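Local coordinates for ribosomal RNA processing protein 6 (Trypanosoma brucei brucei, PDB 4NLC) that probably trims RNA from the 3' end as an exosome-associated 3'-5' exoribonuclease, represented by the catalytic core of the longer protein, at residues 72-77 and 121-126. The protein carries 1 engineered substitution. Residues are numbered along the deposited sequence; the frame is centred on the assembly and turned at random.
Sequences TFVDTV and FIVDCL
Strands 72-74 and 121-123 run parallel, and three backbone bonds join them: I122 N to T72 O, V74 N to I122 O (2.7 Å) and D124 N to V74 O (2.8 Å). The last two are nearly straight, with N-H...O angles of 177° and 172°. F73 and I122 share one face of the sheet. With CG anti to the backbone N (chi1 -178°), the F73 ring runs forward along the strands. I122 CG2 meets the edge of this ring, 3.6 Å from F73 CD1. At the far end, F73 CZ lies 3.7 Å from D124 CB. T72, V74, F121 and V123 point to the other face. There the F121 ring lies alongside T72, with CD1 3.8 Å from T72 CB, and helix 77-87 packs on F121 and V123. A water donates to D75 OD2 and to D124 OD2 (2.7 Å). It links the two like-charged carboxylates, and a salt bridge from R209 to D124 OD2 probably offsets part of the charge. D124 OD1 accepts from L126 N in an Asx turn. Within the chain, strand 71-74 is an outermost strand of the mixed sheet, next to 120-123, in the RNase H-like fold of the exonuclease domain.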
ATOM      1  N   THR A  72      21.810   4.982   2.881  1.00 30.82           N
ATOM      2  CA  THR A  72      21.704   6.107   1.942  1.00 30.06           C
ATOM      3  C   THR A  72      20.246   6.516   1.775  1.00 32.61           C
ATOM      4  O   THR A  72      19.374   5.662   1.591  1.00 31.69           O
ATOM      5  CB  THR A  72      22.390   5.785   0.610  1.00 35.82           C
ATOM      6  OG1 THR A  72      23.738   5.392   0.866  1.00 33.80           O
ATOM      7  CG2 THR A  72      22.337   6.962  -0.401  1.00 29.51           C
ATOM      8  N   PHE A  73      19.990   7.821   1.893  1.00 29.19           N
ATOM      9  CA  PHE A  73      18.666   8.389   1.714  1.00 27.93           C
ATOM     10  C   PHE A  73      18.631   8.921   0.289  1.00 31.35           C
ATOM     11  O   PHE A  73      19.433   9.773  -0.055  1.00 30.58           O
ATOM     12  CB  PHE A  73      18.354   9.474   2.766  1.00 29.22           C
ATOM     13  CG  PHE A  73      16.950  10.018   2.599  1.00 29.71           C
ATOM     14  CD1 PHE A  73      15.845   9.264   2.968  1.00 32.54           C
ATOM     15  CD2 PHE A  73      16.734  11.267   2.034  1.00 31.86           C
ATOM     16  CE1 PHE A  73      14.542   9.748   2.770  1.00 33.60           C
ATOM     17  CE2 PHE A  73      15.434  11.751   1.840  1.00 34.85           C
ATOM     18  CZ  PHE A  73      14.350  10.986   2.203  1.00 32.84           C
ATOM     19  N   VAL A  74      17.743   8.366  -0.552  1.00 26.97           N
ATOM     20  CA  VAL A  74      17.657   8.683  -1.975  1.00 26.38           C
ATOM     21  C   VAL A  74      16.430   9.560  -2.226  1.00 30.54           C
ATOM     22  O   VAL A  74      15.297   9.126  -1.968  1.00 28.11           O
ATOM     23  CB  VAL A  74      17.616   7.367  -2.827  1.00 28.64           C
ATOM     24  CG1 VAL A  74      17.326   7.667  -4.301  1.00 27.66           C
ATOM     25  CG2 VAL A  74      18.887   6.534  -2.660  1.00 27.37           C
ATOM     26  N   ASP A  75      16.657  10.795  -2.738  1.00 27.72           N
ATOM     27  CA  ASP A  75      15.541  11.686  -2.993  1.00 27.12           C
ATOM     28  C   ASP A  75      15.706  12.516  -4.253  1.00 29.64           C
ATOM     29  O   ASP A  75      14.962  13.489  -4.439  1.00 28.54           O
ATOM     30  CB  ASP A  75      15.202  12.558  -1.755  1.00 29.28           C
ATOM     31  CG  ASP A  75      16.214  13.616  -1.351  1.00 44.36           C
ATOM     32  OD1 ASP A  75      17.377  13.552  -1.827  1.00 43.28           O
ATOM     33  OD2 ASP A  75      15.864  14.476  -0.495  1.00 55.82           O
ATOM     34  N   THR A  76      16.631  12.115  -5.150  1.00 27.10           N
ATOM     35  CA  THR A  76      16.787  12.764  -6.477  1.00 27.41           C
ATOM     36  C   THR A  76      16.794  11.674  -7.551  1.00 31.79           C
ATOM     37  O   THR A  76      17.017  10.501  -7.203  1.00 30.61           O
ATOM     38  CB  THR A  76      18.029  13.667  -6.586  1.00 31.09           C
ATOM     39  OG1 THR A  76      19.204  12.869  -6.539  1.00 33.92           O
ATOM     40  CG2 THR A  76      18.067  14.755  -5.544  1.00 29.60           C
ATOM     41  N   VAL A  77      16.553  12.053  -8.837  1.00 29.59           N
ATOM     42  CA  VAL A  77      16.523  11.140  -9.996  1.00 30.74           C
ATOM     43  C   VAL A  77      17.872  10.450 -10.158  1.00 33.75           C
ATOM     44  O   VAL A  77      17.895   9.239 -10.298  1.00 34.55           O
ATOM     45  CB  VAL A  77      16.100  11.806 -11.341  1.00 36.31           C
ATOM     46  CG1 VAL A  77      15.888  10.756 -12.446  1.00 36.02           C
ATOM     47  CG2 VAL A  77      14.851  12.642 -11.181  1.00 36.88           C
ATOM     48  N   PHE A 121      19.055   1.264   1.885  1.00 27.05           N
ATOM     49  CA  PHE A 121      18.609   2.436   1.149  1.00 25.98           C
ATOM     50  C   PHE A 121      17.201   2.794   1.572  1.00 27.89           C
ATOM     51  O   PHE A 121      16.419   1.917   1.943  1.00 26.85           O
ATOM     52  CB  PHE A 121      18.630   2.182  -0.360  1.00 27.51           C
ATOM     53  CG  PHE A 121      20.002   1.879  -0.919  1.00 29.37           C
ATOM     54  CD1 PHE A 121      20.867   2.911  -1.285  1.00 31.18           C
ATOM     55  CD2 PHE A 121      20.433   0.561  -1.078  1.00 31.00           C
ATOM     56  CE1 PHE A 121      22.133   2.633  -1.812  1.00 32.29           C
ATOM     57  CE2 PHE A 121      21.695   0.281  -1.617  1.00 34.32           C
ATOM     58  CZ  PHE A 121      22.526   1.324  -2.000  1.00 32.97           C
ATOM     59  N   ILE A 122      16.906   4.086   1.568  1.00 25.09           N
ATOM     60  CA  ILE A 122      15.569   4.630   1.834  1.00 25.89           C
ATOM     61  C   ILE A 122      15.283   5.543   0.679  1.00 29.04           C
ATOM     62  O   ILE A 122      16.059   6.462   0.436  1.00 27.11           O
ATOM     63  CB  ILE A 122      15.377   5.310   3.218  1.00 29.37           C
ATOM     64  CG1 ILE A 122      15.408   4.265   4.345  1.00 29.66           C
ATOM     65  CG2 ILE A 122      14.062   6.111   3.263  1.00 28.53           C
ATOM     66  CD1 ILE A 122      15.609   4.861   5.756  1.00 41.02           C
ATOM     67  N   VAL A 123      14.222   5.221  -0.087  1.00 25.15           N
ATOM     68  CA  VAL A 123      13.820   5.967  -1.259  1.00 25.56           C
ATOM     69  C   VAL A 123      12.629   6.883  -0.985  1.00 28.70           C
ATOM     70  O   VAL A 123      11.568   6.430  -0.596  1.00 27.62           O
ATOM     71  CB  VAL A 123      13.599   5.064  -2.515  1.00 29.39           C
ATOM     72  CG1 VAL A 123      13.278   5.907  -3.756  1.00 27.91           C
ATOM     73  CG2 VAL A 123      14.837   4.217  -2.769  1.00 29.57           C
ATOM     74  N   ASP A 124      12.798   8.174  -1.291  1.00 26.65           N
ATOM     75  CA  ASP A 124      11.704   9.108  -1.156  1.00 27.16           C
ATOM     76  C   ASP A 124      10.788   9.082  -2.386  1.00 32.71           C
ATOM     77  O   ASP A 124      10.969   9.854  -3.327  1.00 31.67           O
ATOM     78  CB  ASP A 124      12.198  10.515  -0.792  1.00 29.11           C
ATOM     79  CG  ASP A 124      11.087  11.467  -0.423  1.00 32.56           C
ATOM     80  OD1 ASP A 124       9.921  11.207  -0.814  1.00 30.63           O
ATOM     81  OD2 ASP A 124      11.381  12.495   0.206  1.00 36.52           O
ATOM     82  N   CYS A 125       9.789   8.173  -2.335  1.00 32.63           N
ATOM     83  CA  CYS A 125       8.668   7.913  -3.265  1.00 33.13           C
ATOM     84  C   CYS A 125       7.861   9.124  -3.573  1.00 36.21           C
ATOM     85  O   CYS A 125       7.036   9.046  -4.477  1.00 38.24           O
ATOM     86  CB  CYS A 125       7.733   6.869  -2.667  1.00 33.32           C
ATOM     87  SG  CYS A 125       8.396   5.227  -2.664  1.00 37.00           S
ATOM     88  N   LEU A 126       7.886  10.118  -2.699  1.00 30.11           N
ATOM     89  CA  LEU A 126       7.123  11.320  -2.920  1.00 29.92           C
ATOM     90  C   LEU A 126       7.912  12.246  -3.812  1.00 35.04           C
ATOM     91  O   LEU A 126       7.411  12.678  -4.840  1.00 36.42           O
ATOM     92  CB  LEU A 126       6.746  12.001  -1.592  1.00 29.54           C
ATOM     93  CG  LEU A 126       5.665  11.300  -0.767  1.00 32.09           C
ATOM     94  CD1 LEU A 126       5.434  12.020   0.577  1.00 30.93           C
ATOM     95  CD2 LEU A 126       4.364  11.160  -1.562  1.00 32.06           C
TER
HETATM   96  O   HOH W   1      13.380  14.094   0.894  1.00 34.61           O